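PDB 5Y0E: TssK from Serratia sp. FS14, which serves as a trimeric baseplate component of the bacterial type VI secretion system, probably linking the baseplate to the membrane complex. Local coordinates for residues 188-193 and 197-202; 204-209 and 307-312; 231-236 and 274-279; 268-273 and 299-304; 318-323 and 337-342. All blocks are in the same frame, centred on the assembly; numbering follows the deposited sequence.

Contact 1. Residues 188-193 and 197-202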
# COMPACT_ATOMS: atom_id res chain seq x y z
N PRO A 188 -14.33 -7.84 -14.31
CA PRO A 188 -13.80 -7.10 -15.46
C PRO A 188 -12.49 -6.42 -15.11
O PRO A 188 -12.18 -6.20 -13.93
CB PRO A 188 -14.89 -6.06 -15.74
CG PRO A 188 -16.08 -6.55 -15.02
CD PRO A 188 -15.61 -7.32 -13.85
N PRO A 189 -11.67 -6.09 -16.10
CA PRO A 189 -10.52 -5.22 -15.83
C PRO A 189 -11.02 -3.90 -15.27
O PRO A 189 -11.83 -3.22 -15.88
CB PRO A 189 -9.88 -5.06 -17.21
CG PRO A 189 -10.97 -5.35 -18.17
CD PRO A 189 -11.78 -6.42 -17.52
N MET A 190 -10.57 -3.58 -14.07
CA MET A 190 -11.14 -2.52 -13.27
C MET A 190 -10.09 -1.47 -12.99
O MET A 190 -8.95 -1.79 -12.68
CB MET A 190 -11.69 -3.03 -11.96
CG MET A 190 -12.93 -3.87 -12.08
SD MET A 190 -14.21 -3.10 -13.01
CE MET A 190 -14.74 -1.88 -11.85
N LEU A 191 -10.47 -0.20 -13.11
CA LEU A 191 -9.56 0.86 -12.71
C LEU A 191 -9.79 1.31 -11.29
O LEU A 191 -8.89 1.89 -10.70
CB LEU A 191 -9.67 2.06 -13.65
CG LEU A 191 -9.02 1.74 -14.98
CD1 LEU A 191 -9.15 2.87 -15.94
CD2 LEU A 191 -7.58 1.38 -14.79
N ASN A 192 -10.95 1.04 -10.71
CA ASN A 192 -11.19 1.33 -9.32
C ASN A 192 -11.80 0.11 -8.66
O ASN A 192 -12.85 -0.35 -9.08
CB ASN A 192 -12.10 2.54 -9.19
CG ASN A 192 -12.30 2.96 -7.76
OD1 ASN A 192 -11.58 2.55 -6.89
ND2 ASN A 192 -13.30 3.76 -7.53
N CYS A 193 -11.16 -0.38 -7.61
CA CYS A 193 -11.72 -1.48 -6.85
C CYS A 193 -13.14 -1.18 -6.43
O CYS A 193 -13.97 -2.10 -6.34
CB CYS A 193 -10.86 -1.78 -5.63
SG CYS A 193 -9.31 -2.60 -5.98
N PRO A 197 -18.38 -5.01 -7.33
CA PRO A 197 -18.80 -5.59 -6.05
C PRO A 197 -17.92 -6.72 -5.56
O PRO A 197 -17.77 -6.88 -4.35
CB PRO A 197 -20.22 -6.07 -6.35
CG PRO A 197 -20.24 -6.27 -7.84
CD PRO A 197 -19.36 -5.20 -8.40
N VAL A 198 -17.33 -7.50 -6.44
CA VAL A 198 -16.56 -8.63 -5.95
C VAL A 198 -15.29 -8.15 -5.28
O VAL A 198 -14.96 -8.58 -4.17
CB VAL A 198 -16.26 -9.61 -7.09
CG1 VAL A 198 -15.45 -10.78 -6.57
CG2 VAL A 198 -17.54 -10.11 -7.70
N LEU A 199 -14.56 -7.25 -5.93
CA LEU A 199 -13.42 -6.63 -5.28
C LEU A 199 -13.80 -6.01 -3.94
O LEU A 199 -13.09 -6.17 -2.95
CB LEU A 199 -12.79 -5.58 -6.20
CG LEU A 199 -12.18 -6.12 -7.50
CD1 LEU A 199 -11.60 -5.01 -8.32
CD2 LEU A 199 -11.14 -7.17 -7.25
N LYS A 200 -14.94 -5.33 -3.87
CA LYS A 200 -15.28 -4.68 -2.61
C LYS A 200 -15.43 -5.70 -1.50
O LYS A 200 -15.03 -5.44 -0.36
CB LYS A 200 -16.56 -3.86 -2.73
CG LYS A 200 -16.43 -2.57 -3.52
CD LYS A 200 -17.64 -1.70 -3.32
CE LYS A 200 -17.78 -1.23 -1.88
NZ LYS A 200 -18.98 -0.39 -1.64
N THR A 201 -16.01 -6.85 -1.79
CA THR A 201 -16.21 -7.81 -0.72
C THR A 201 -14.91 -8.54 -0.35
O THR A 201 -14.74 -8.92 0.79
CB THR A 201 -17.32 -8.79 -1.09
OG1 THR A 201 -17.09 -9.29 -2.39
CG2 THR A 201 -18.66 -8.08 -1.11
N PHE A 202 -13.99 -8.72 -1.29
CA PHE A 202 -12.65 -9.14 -0.91
C PHE A 202 -12.10 -8.25 0.19
O PHE A 202 -11.60 -8.73 1.22
CB PHE A 202 -11.70 -9.10 -2.10
CG PHE A 202 -11.91 -10.18 -3.09
CD1 PHE A 202 -12.34 -11.43 -2.70
CD2 PHE A 202 -11.65 -9.97 -4.42
CE1 PHE A 202 -12.51 -12.43 -3.62
CE2 PHE A 202 -11.84 -10.98 -5.34
CZ PHE A 202 -12.26 -12.20 -4.94

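Contact 2. Residues 204-209 and 307-312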
# COMPACT_ATOMS: atom_id res chain seq x y z
N ASN A 204 -13.77 -6.17 2.17
CA ASN A 204 -14.58 -6.19 3.37
C ASN A 204 -14.41 -7.50 4.12
O ASN A 204 -14.34 -7.51 5.36
CB ASN A 204 -16.03 -5.91 3.00
CG ASN A 204 -16.92 -5.86 4.18
OD1 ASN A 204 -16.75 -5.06 5.09
ND2 ASN A 204 -17.90 -6.72 4.18
N ASP A 205 -14.30 -8.61 3.41
CA ASP A 205 -14.05 -9.88 4.06
C ASP A 205 -12.70 -9.90 4.76
O ASP A 205 -12.59 -10.31 5.91
CB ASP A 205 -14.12 -11.01 3.05
CG ASP A 205 -15.52 -11.31 2.64
OD1 ASP A 205 -16.45 -10.97 3.38
OD2 ASP A 205 -15.69 -11.88 1.56
N LEU A 206 -11.65 -9.48 4.07
CA LEU A 206 -10.33 -9.54 4.68
C LEU A 206 -10.26 -8.67 5.93
O LEU A 206 -9.62 -9.04 6.92
CB LEU A 206 -9.27 -9.12 3.67
CG LEU A 206 -7.88 -9.08 4.26
CD1 LEU A 206 -7.51 -10.47 4.73
CD2 LEU A 206 -6.89 -8.57 3.26
N GLN A 207 -10.95 -7.54 5.93
CA GLN A 207 -10.93 -6.69 7.10
C GLN A 207 -11.58 -7.38 8.28
O GLN A 207 -11.05 -7.36 9.39
CB GLN A 207 -11.59 -5.34 6.78
CG GLN A 207 -11.71 -4.41 7.98
CD GLN A 207 -12.15 -2.99 7.63
OE1 GLN A 207 -11.37 -2.05 7.73
NE2 GLN A 207 -13.39 -2.83 7.23
N GLY A 208 -12.71 -8.04 8.06
CA GLY A 208 -13.38 -8.69 9.16
C GLY A 208 -12.58 -9.85 9.72
O GLY A 208 -12.56 -10.09 10.92
N LEU A 209 -11.92 -10.59 8.85
CA LEU A 209 -11.02 -11.62 9.33
C LEU A 209 -9.92 -11.00 10.17
O LEU A 209 -9.66 -11.44 11.30
CB LEU A 209 -10.44 -12.39 8.15
CG LEU A 209 -9.71 -13.68 8.52
CD1 LEU A 209 -10.53 -14.59 9.45
CD2 LEU A 209 -9.42 -14.41 7.26
N GLN A 307 -6.12 -19.43 4.33
CA GLN A 307 -5.43 -20.54 4.93
C GLN A 307 -4.56 -20.08 6.08
O GLN A 307 -4.49 -20.74 7.12
CB GLN A 307 -4.59 -21.28 3.90
CG GLN A 307 -5.45 -21.98 2.89
CD GLN A 307 -4.64 -22.61 1.77
OE1 GLN A 307 -3.40 -22.63 1.80
NE2 GLN A 307 -5.35 -23.15 0.79
N GLY A 308 -3.87 -18.95 5.91
CA GLY A 308 -2.97 -18.50 6.93
C GLY A 308 -3.65 -17.94 8.15
O GLY A 308 -3.06 -17.93 9.22
N LEU A 309 -4.89 -17.50 8.01
CA LEU A 309 -5.60 -16.84 9.08
C LEU A 309 -6.74 -17.64 9.68
O LEU A 309 -7.19 -17.31 10.76
CB LEU A 309 -6.14 -15.49 8.58
CG LEU A 309 -5.05 -14.54 8.09
CD1 LEU A 309 -5.56 -13.36 7.28
CD2 LEU A 309 -4.23 -14.08 9.26
N SER A 310 -7.21 -18.67 9.01
CA SER A 310 -8.36 -19.40 9.53
C SER A 310 -8.01 -20.23 10.76
O SER A 310 -6.91 -20.78 10.87
CB SER A 310 -8.93 -20.31 8.47
OG SER A 310 -10.21 -20.72 8.87
N VAL A 311 -8.96 -20.33 11.67
CA VAL A 311 -8.84 -21.12 12.89
C VAL A 311 -9.95 -22.16 12.99
O VAL A 311 -10.26 -22.64 14.06
CB VAL A 311 -8.80 -20.21 14.14
CG1 VAL A 311 -7.59 -19.33 14.11
CG2 VAL A 311 -10.07 -19.38 14.24
N VAL A 312 -10.58 -22.48 11.87
CA VAL A 312 -11.59 -23.52 11.80
C VAL A 312 -11.28 -24.39 10.60
O VAL A 312 -10.47 -24.05 9.74
CB VAL A 312 -13.02 -22.96 11.69
CG1 VAL A 312 -13.32 -22.11 12.87
CG2 VAL A 312 -13.19 -22.19 10.40

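Contact 3. Residues 231-236 and 274-279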
# COMPACT_ATOMS: atom_id res chain seq x y z
N GLU A 231 5.07 -18.38 22.09
CA GLU A 231 4.39 -17.15 22.38
C GLU A 231 4.98 -16.04 21.51
O GLU A 231 4.30 -15.17 21.08
CB GLU A 231 4.53 -16.81 23.83
CG GLU A 231 3.77 -15.59 24.23
CD GLU A 231 3.91 -15.28 25.68
OE1 GLU A 231 3.17 -14.46 26.21
OE2 GLU A 231 4.77 -15.88 26.30
N MET A 232 6.25 -16.12 21.21
CA MET A 232 6.87 -15.14 20.36
C MET A 232 6.34 -15.25 18.95
O MET A 232 6.16 -14.27 18.29
CB MET A 232 8.37 -15.28 20.36
CG MET A 232 9.02 -14.88 21.65
SD MET A 232 8.88 -13.16 22.07
CE MET A 232 7.67 -13.19 23.36
N VAL A 233 6.09 -16.46 18.50
CA VAL A 233 5.56 -16.69 17.19
C VAL A 233 4.20 -16.06 17.11
O VAL A 233 3.90 -15.41 16.17
CB VAL A 233 5.48 -18.19 16.89
CG1 VAL A 233 4.64 -18.45 15.68
CG2 VAL A 233 6.85 -18.76 16.68
N ASP A 234 3.38 -16.27 18.10
CA ASP A 234 2.08 -15.68 18.13
C ASP A 234 2.17 -14.18 18.09
O ASP A 234 1.43 -13.56 17.40
CB ASP A 234 1.36 -16.06 19.39
CG ASP A 234 0.80 -17.42 19.33
OD1 ASP A 234 0.77 -18.01 18.27
OD2 ASP A 234 0.40 -17.91 20.37
N PHE A 235 3.06 -13.61 18.87
CA PHE A 235 3.22 -12.19 18.91
C PHE A 235 3.69 -11.67 17.58
O PHE A 235 3.27 -10.65 17.16
CB PHE A 235 4.15 -11.79 20.03
CG PHE A 235 4.25 -10.32 20.22
CD1 PHE A 235 3.20 -9.60 20.67
CD2 PHE A 235 5.39 -9.68 19.93
CE1 PHE A 235 3.29 -8.26 20.82
CE2 PHE A 235 5.48 -8.33 20.09
CZ PHE A 235 4.43 -7.62 20.53
N MET A 236 4.60 -12.37 16.93
CA MET A 236 5.02 -11.95 15.60
C MET A 236 3.86 -11.93 14.62
O MET A 236 3.89 -11.16 13.66
CB MET A 236 6.08 -12.89 15.05
CG MET A 236 7.41 -12.68 15.61
SD MET A 236 8.39 -14.14 15.64
CE MET A 236 9.75 -13.47 14.87
N ALA A 274 3.37 -17.22 4.80
CA ALA A 274 3.99 -18.52 4.60
C ALA A 274 5.05 -18.83 5.64
O ALA A 274 5.30 -19.99 5.93
CB ALA A 274 4.61 -18.61 3.22
N SER A 275 5.66 -17.81 6.23
CA SER A 275 6.58 -18.04 7.33
C SER A 275 5.95 -18.87 8.42
O SER A 275 6.63 -19.69 9.05
CB SER A 275 7.06 -16.71 7.88
OG SER A 275 7.78 -16.00 6.90
N PHE A 276 4.66 -18.70 8.63
CA PHE A 276 3.96 -19.39 9.70
C PHE A 276 3.36 -20.72 9.27
O PHE A 276 2.74 -21.38 10.08
CB PHE A 276 2.90 -18.45 10.26
CG PHE A 276 3.48 -17.17 10.76
CD1 PHE A 276 3.63 -16.08 9.92
CD2 PHE A 276 3.95 -17.06 12.05
CE1 PHE A 276 4.21 -14.94 10.36
CE2 PHE A 276 4.51 -15.88 12.49
CZ PHE A 276 4.64 -14.84 11.65
N SER A 277 3.56 -21.12 8.04
CA SER A 277 3.02 -22.37 7.55
C SER A 277 4.00 -23.50 7.84
O SER A 277 5.14 -23.27 8.21
CB SER A 277 2.73 -22.28 6.06
OG SER A 277 3.92 -22.38 5.30
N ALA A 278 3.53 -24.73 7.65
CA ALA A 278 4.41 -25.87 7.81
C ALA A 278 5.60 -25.79 6.88
O ALA A 278 6.71 -26.15 7.26
CB ALA A 278 3.63 -27.16 7.58
N GLN A 279 5.41 -25.27 5.67
CA GLN A 279 6.49 -25.15 4.70
C GLN A 279 7.45 -24.02 5.00
O GLN A 279 8.54 -23.99 4.43
CB GLN A 279 5.94 -24.92 3.29
CG GLN A 279 4.85 -25.87 2.87
CD GLN A 279 3.52 -25.47 3.45
OE1 GLN A 279 3.33 -25.52 4.65
NE2 GLN A 279 2.61 -25.03 2.60

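Contact 4. Residues 268-273 and 299-304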
# COMPACT_ATOMS: atom_id res chain seq x y z
N GLN A 268 2.41 -9.63 -0.78
CA GLN A 268 3.44 -9.58 0.24
C GLN A 268 2.92 -10.11 1.56
O GLN A 268 3.59 -10.87 2.24
CB GLN A 268 3.96 -8.16 0.40
CG GLN A 268 4.80 -7.66 -0.75
CD GLN A 268 5.02 -6.14 -0.68
OE1 GLN A 268 5.77 -5.65 0.14
NE2 GLN A 268 4.35 -5.42 -1.54
N PHE A 269 1.72 -9.69 1.94
CA PHE A 269 1.06 -10.27 3.08
C PHE A 269 1.11 -11.80 3.01
O PHE A 269 1.52 -12.46 3.95
CB PHE A 269 -0.36 -9.73 3.14
CG PHE A 269 -1.09 -10.02 4.41
CD1 PHE A 269 -0.45 -10.55 5.49
CD2 PHE A 269 -2.44 -9.77 4.50
CE1 PHE A 269 -1.12 -10.80 6.63
CE2 PHE A 269 -3.11 -10.03 5.63
CZ PHE A 269 -2.45 -10.56 6.70
N ALA A 270 0.74 -12.36 1.87
CA ALA A 270 0.69 -13.81 1.76
C ALA A 270 2.08 -14.42 1.89
O ALA A 270 2.29 -15.34 2.68
CB ALA A 270 0.05 -14.22 0.44
N THR A 271 3.05 -13.90 1.15
CA THR A 271 4.34 -14.54 1.19
C THR A 271 5.01 -14.41 2.55
O THR A 271 5.78 -15.28 2.93
CB THR A 271 5.24 -14.01 0.08
OG1 THR A 271 5.59 -12.65 0.33
CG2 THR A 271 4.56 -14.17 -1.24
N GLU A 272 4.74 -13.35 3.30
CA GLU A 272 5.25 -13.32 4.66
C GLU A 272 4.47 -14.26 5.58
O GLU A 272 5.02 -14.80 6.53
CB GLU A 272 5.24 -11.89 5.22
CG GLU A 272 6.00 -11.70 6.52
CD GLU A 272 6.06 -10.24 7.01
OE1 GLU A 272 6.17 -10.04 8.23
OE2 GLU A 272 6.00 -9.30 6.20
N LEU A 273 3.20 -14.47 5.30
CA LEU A 273 2.40 -15.38 6.10
C LEU A 273 2.87 -16.83 5.97
O LEU A 273 2.83 -17.59 6.94
CB LEU A 273 0.94 -15.21 5.69
CG LEU A 273 -0.20 -15.69 6.56
CD1 LEU A 273 0.02 -15.25 7.93
CD2 LEU A 273 -1.50 -15.14 6.02
N GLY A 299 -8.25 -14.68 -6.67
CA GLY A 299 -8.76 -15.90 -6.08
C GLY A 299 -7.68 -16.69 -5.41
O GLY A 299 -7.85 -17.17 -4.30
N LYS A 300 -6.53 -16.80 -6.05
CA LYS A 300 -5.44 -17.54 -5.44
C LYS A 300 -4.94 -16.83 -4.20
O LYS A 300 -4.61 -17.48 -3.21
CB LYS A 300 -4.32 -17.73 -6.45
CG LYS A 300 -4.82 -18.12 -7.78
CD LYS A 300 -3.98 -19.18 -8.43
CE LYS A 300 -2.71 -18.63 -8.99
NZ LYS A 300 -2.32 -19.39 -10.21
N LEU A 301 -4.89 -15.51 -4.24
CA LEU A 301 -4.39 -14.75 -3.11
C LEU A 301 -5.33 -14.85 -1.92
O LEU A 301 -4.89 -15.07 -0.78
CB LEU A 301 -4.18 -13.30 -3.53
CG LEU A 301 -2.97 -12.50 -3.03
CD1 LEU A 301 -1.73 -13.34 -3.19
CD2 LEU A 301 -2.83 -11.21 -3.80
N MET A 302 -6.63 -14.71 -2.15
CA MET A 302 -7.57 -14.79 -1.05
C MET A 302 -7.49 -16.15 -0.38
O MET A 302 -7.63 -16.25 0.85
CB MET A 302 -8.98 -14.53 -1.56
CG MET A 302 -9.29 -13.06 -1.80
SD MET A 302 -9.20 -12.09 -0.29
CE MET A 302 -10.46 -12.80 0.75
N LEU A 303 -7.25 -17.19 -1.16
CA LEU A 303 -7.10 -18.52 -0.60
C LEU A 303 -5.94 -18.57 0.36
O LEU A 303 -6.09 -18.95 1.52
CB LEU A 303 -6.90 -19.53 -1.73
CG LEU A 303 -7.89 -20.66 -1.95
CD1 LEU A 303 -7.40 -21.50 -3.03
CD2 LEU A 303 -8.08 -21.48 -0.74
N LEU A 304 -4.76 -18.18 -0.11
CA LEU A 304 -3.59 -18.17 0.76
C LEU A 304 -3.85 -17.40 2.05
O LEU A 304 -3.41 -17.81 3.12
CB LEU A 304 -2.41 -17.58 0.01
CG LEU A 304 -1.95 -18.37 -1.22
CD1 LEU A 304 -1.00 -17.51 -1.99
CD2 LEU A 304 -1.27 -19.68 -0.84

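Contact 5. Residues 318-323 and 337-342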
# COMPACT_ATOMS: atom_id res chain seq x y z
N ILE A 318 -18.09 -20.14 10.21
CA ILE A 318 -17.71 -18.82 9.76
C ILE A 318 -18.04 -17.83 10.83
O ILE A 318 -19.12 -17.83 11.32
CB ILE A 318 -18.49 -18.46 8.50
CG1 ILE A 318 -17.87 -19.13 7.30
CG2 ILE A 318 -18.44 -16.99 8.24
CD1 ILE A 318 -18.80 -19.21 6.14
N GLN A 319 -17.10 -16.98 11.20
CA GLN A 319 -17.36 -16.02 12.24
C GLN A 319 -18.03 -14.79 11.69
O GLN A 319 -17.73 -14.36 10.63
CB GLN A 319 -16.06 -15.66 12.92
CG GLN A 319 -16.21 -14.75 14.11
CD GLN A 319 -14.95 -14.65 14.89
OE1 GLN A 319 -13.95 -15.21 14.53
NE2 GLN A 319 -14.98 -13.92 15.96
N LEU A 320 -18.94 -14.22 12.44
CA LEU A 320 -19.60 -13.04 11.97
C LEU A 320 -19.16 -11.89 12.81
O LEU A 320 -19.12 -12.00 14.00
CB LEU A 320 -21.09 -13.21 12.10
CG LEU A 320 -21.87 -13.72 10.91
CD1 LEU A 320 -21.26 -14.96 10.31
CD2 LEU A 320 -23.28 -14.01 11.34
N THR A 321 -18.82 -10.78 12.20
CA THR A 321 -18.37 -9.63 12.93
C THR A 321 -19.51 -8.86 13.54
O THR A 321 -20.43 -8.48 12.86
CB THR A 321 -17.63 -8.68 12.01
OG1 THR A 321 -16.82 -9.43 11.10
CG2 THR A 321 -16.76 -7.77 12.79
N LEU A 322 -19.43 -8.62 14.83
CA LEU A 322 -20.44 -7.86 15.49
C LEU A 322 -20.04 -6.42 15.37
O LEU A 322 -19.12 -5.97 16.02
CB LEU A 322 -20.53 -8.25 16.94
CG LEU A 322 -21.19 -9.57 17.25
CD1 LEU A 322 -20.94 -9.86 18.70
CD2 LEU A 322 -22.67 -9.52 16.98
N VAL A 323 -20.72 -5.70 14.52
CA VAL A 323 -20.43 -4.29 14.29
C VAL A 323 -21.33 -3.46 15.20
O VAL A 323 -22.56 -3.54 15.12
CB VAL A 323 -20.63 -3.91 12.82
CG1 VAL A 323 -20.26 -2.48 12.60
CG2 VAL A 323 -19.78 -4.82 11.94
N THR A 337 -28.05 -15.36 1.69
CA THR A 337 -29.44 -15.58 2.03
C THR A 337 -29.63 -17.05 2.37
O THR A 337 -30.62 -17.43 2.98
CB THR A 337 -30.37 -15.19 0.89
OG1 THR A 337 -29.95 -15.85 -0.31
CG2 THR A 337 -30.32 -13.70 0.68
N LYS A 338 -28.69 -17.89 1.95
CA LYS A 338 -28.76 -19.30 2.22
C LYS A 338 -28.27 -19.53 3.62
O LYS A 338 -28.78 -20.38 4.34
CB LYS A 338 -27.86 -20.07 1.26
CG LYS A 338 -28.32 -20.04 -0.19
CD LYS A 338 -27.37 -20.80 -1.10
CE LYS A 338 -27.86 -20.77 -2.54
NZ LYS A 338 -26.93 -21.49 -3.45
N MET A 339 -27.32 -18.72 4.02
CA MET A 339 -26.72 -18.80 5.33
C MET A 339 -27.68 -19.06 6.48
O MET A 339 -27.38 -19.78 7.41
CB MET A 339 -26.03 -17.49 5.61
CG MET A 339 -24.54 -17.56 5.59
SD MET A 339 -23.93 -16.86 7.12
CE MET A 339 -22.45 -17.82 7.26
N MET A 340 -28.85 -18.47 6.42
CA MET A 340 -29.77 -18.60 7.52
C MET A 340 -30.59 -19.87 7.55
O MET A 340 -31.42 -20.04 8.41
CB MET A 340 -30.69 -17.40 7.56
CG MET A 340 -29.93 -16.11 7.69
SD MET A 340 -30.08 -15.48 9.34
CE MET A 340 -29.94 -13.74 9.07
N ARG A 341 -30.33 -20.77 6.63
CA ARG A 341 -31.04 -22.01 6.60
C ARG A 341 -30.07 -23.17 6.64
O ARG A 341 -30.45 -24.29 6.94
CB ARG A 341 -31.93 -22.06 5.37
CG ARG A 341 -32.78 -23.30 5.20
CD ARG A 341 -33.68 -23.19 3.97
NE ARG A 341 -32.91 -23.14 2.73
CZ ARG A 341 -32.43 -24.20 2.08
NH1 ARG A 341 -32.62 -25.43 2.54
NH2 ARG A 341 -31.76 -24.02 0.95
N ASP A 342 -28.80 -22.91 6.38
CA ASP A 342 -27.78 -23.94 6.41
C ASP A 342 -26.87 -23.90 7.63
O ASP A 342 -26.09 -24.80 7.85
CB ASP A 342 -26.89 -23.82 5.18
CG ASP A 342 -27.65 -24.01 3.92
OD1 ASP A 342 -28.77 -24.52 4.00
OD2 ASP A 342 -27.13 -23.66 2.85

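Contact 1. Residues 188-193 and 197-202
Leu199, in the first turn of helix 197-222, meets Met190 and Cys193 of the loop that leads into that helix. The apolar part of the contact gathers on a single methyl. Leu199 CD1 lies 3.8 Å from Cys193 CA and 4.1 Å from Cys193 SG, and it also comes within 4.1 Å of Met190 CB. Met190 and Leu199 run past each other in opposite directions, so Met190 offers the root of its chain, CB and CG, while bends at its second and third torsions (-52° and -73°) fold the sulfur and CE back over its own stem. The Cys193 thiol touches from its sulfur, and the same residue packs on Pro259 and Leu262 of helix 259-273.

Across the contact the carbonyl oxygen of Cys193 meets carbon: Cys193 O sits 3.7 Å from Leu199 CB and 3.8 Å from Lys200 CG; beyond CG the lysine chain turns away from the loop.

Hydrogen bonding is left to the flanks. Asn196, in the short link between the two segments, accepts from Leu199 N through OD1 at the start of the helix. Asn192 bonds through its amide to Leu257 N and Asp255 O, tying the loop to the chain just ahead of helix 259-273. The chemistry therefore implies a division of labour: leucine, methionine and cysteine fill the buried angle between loop and helix, and the asparagines fix the backbone around it.

Contact 2. Residues 204-209 and 307-312
Helix 197-222 passes the last turn of helix 294-309 with Leu209 and Leu309 as the nearest pair, their CA atoms 7.5 Å apart, just before the backbone leaves helical geometry at Ser310. The two leucines carry most of the contact, and their side chains meet at a slant. Leu209 reaches over with one branch: its CD2 lies 3.7 Å from Leu309 CB and 4.0 Å from Leu309 CD1, while its CG stays 4.0 Å from the same CB. With CG anti to the backbone N (chi1 -168°), Leu209 projects that branch against the stem of its partner. Leu309 receives it on CB and sends CD1 onward to the preceding turn of the other helix, where Leu206 CD1 waits at 4.3 Å. Leu309 thus spans two residues spaced three apart on helix 197-222, and it leans on Leu210 of that helix as well. A long, weak ion pair between Asp205 and Arg306 lies on the flank. All the close contacts between the two segments are between aliphatic carbons, so shape and burial hold them together. Such i, i+3 leucine packing against one leucine of a second helix is the ordinary hydrophobic seam of an alpha-helical bundle, here near the end of helix 294-309.

Contact 3. Residues 231-236 and 274-279
In the helical bundle in the middle of TssK, Phe276, in the turn that follows helix 259-273, packs on Val233 and Met236 of helix 229-253. The ring touches along one side, from CD2 through CE2 to CZ. Val233 CG1 approaches the ring edge in the ring plane, 3.9 Å from Phe276 CD2; chi1 of 167° puts this methyl anti to the backbone N. Val233 O lies 3.8 Å from Phe276 CE2 on an oblique line. Further round the rim, Met236 CB stands at the edge, 4.2 Å from Phe276 CZ, while the rest of the methionine leads away from the ring. The two side chains that meet the ring edge, through Val233 CG1 and Met236 CB, are three residues apart on the helix.

Behind the phenylalanine the turn is held by its own bonds: Ala274 O accepts from Ser277 N at 3.0 Å and from Ser277 OG at 2.8 Å, the hydroxyl arriving on a lone pair in the carbonyl plane. Gln239 of the third subunit packs on both Met236 and Phe276, and Met236 of the second subunit touches Met236, so the join between helix 229-253 and the loop after helix 259-273 is part of the trimer interface, with helix 197-222 packing on helix 229-253 through Leu221 and Phe235.

Contact 4. Residues 268-273 and 299-304
Ala270 on helix 259-273 faces Leu301 and Leu304 on helix 294-309, and its methyl marks the closest packing. Ala270 CB is 4.1 Å from Leu301 CD1 and 4.2 Å from Leu304 CB, touching a branch of one leucine and the stem of the other. The backbones come nearest where Ala270 CA and Leu304 CA are 6.2 Å apart, a small gap suited to a residue with only one side-chain carbon. Leu301 starts off to one side and bends CD1 in toward the alanine; it also packs on Phe263, Trp266 and Leu267 of the opposing helix. Leu305, next along helix 294-309, adds to the cover of Ala270.

The contact is looser toward its edges. Leu273 turns toward helix 294-309, but within this segment its CD2 comes no nearer than 4.4 Å, to Leu304 O. Leu304 itself is exposed, and it finds Pro287 of a loop as another neighbour. Over these short segments the axes are 9.6 Å apart and cross at 40°.

On the other flank of helix 259-273, Glu272 forms a salt bridge with Arg243 of the third subunit, and Thr271 OG1 bonds to Asn242 O of that subunit. The chemistry implies a two-sided helix, with aliphatic groups turned inward to helix 294-309 and polar groups turned to the neighbouring chain.

Contact 5. Residues 318-323 and 337-342
Met339 reaches from a short helix to strand 317-324 and lays its terminal methyl against two residues of the strand. Met339 CE lies 4.1 Å from Ile318 CD1 and 4.2 Å from Ile318 CB, the methionine chain running at an angle to that of the isoleucine. The same methyl comes to 4.3 Å from Leu320 CD1. Ile318 and Leu320, two apart on the strand, both direct their side chains at the helix, while Gln319 between them points the other way, so one methyl settles across both. The backbones remain well separated, with Ile318 CA and Met339 CA 10.0 Å apart, and the length of the methionine makes up the difference. A bend at its second torsion (-127°) helps steer CE to the strand.

One step outward, Met339 also packs on Ala441 of strand 436-443 and on Val334 of a loop, and Leu320 touches Phe439 of that same strand. Backbone bonds of Ile318 with Ala441 and of Leu320 with Phe439 lock the two strands side by side and set the spacing of the side chains beneath the methionine.

The helical turn has its own supports. Lys338 O accepts from Arg341 N at 2.8 Å and from Asp342 N at 3.3 Å, the two donors coming from opposite faces of its plane. Just before it, Asp336 OD1 receives Lys338 N, and Asp342 is joined to Ser444 beyond the far end. A short helix packed on one face of an antiparallel sheet through a long apolar side chain is helix-on-sheet packing, here in the C-terminal domain.

In the fold
Contacts 1 to 4 lie in the central helices and the loops that lead into or out of them, and contact 5 sits in the C-terminal antiparallel sheet. Contacts 1 and 2 share helix 197-222, with centres about 19 Å apart; contacts 2 and 4 share helix 294-309 and touch, their centres about 11 Å apart. Contacts 3 and 4 alternate along the chain, adjoin at residues 273 and 274, and both border the third subunit. Both fall between the two segments of contact 2. Contact 1 precedes them all, and its Phe202 packs on Met302 of contact 4. Contact 5 follows last, about 14 Å from contact 2 between centres, where Gly208 meets Thr321. The helices thus connect the trimer interface with the C-terminal sheet.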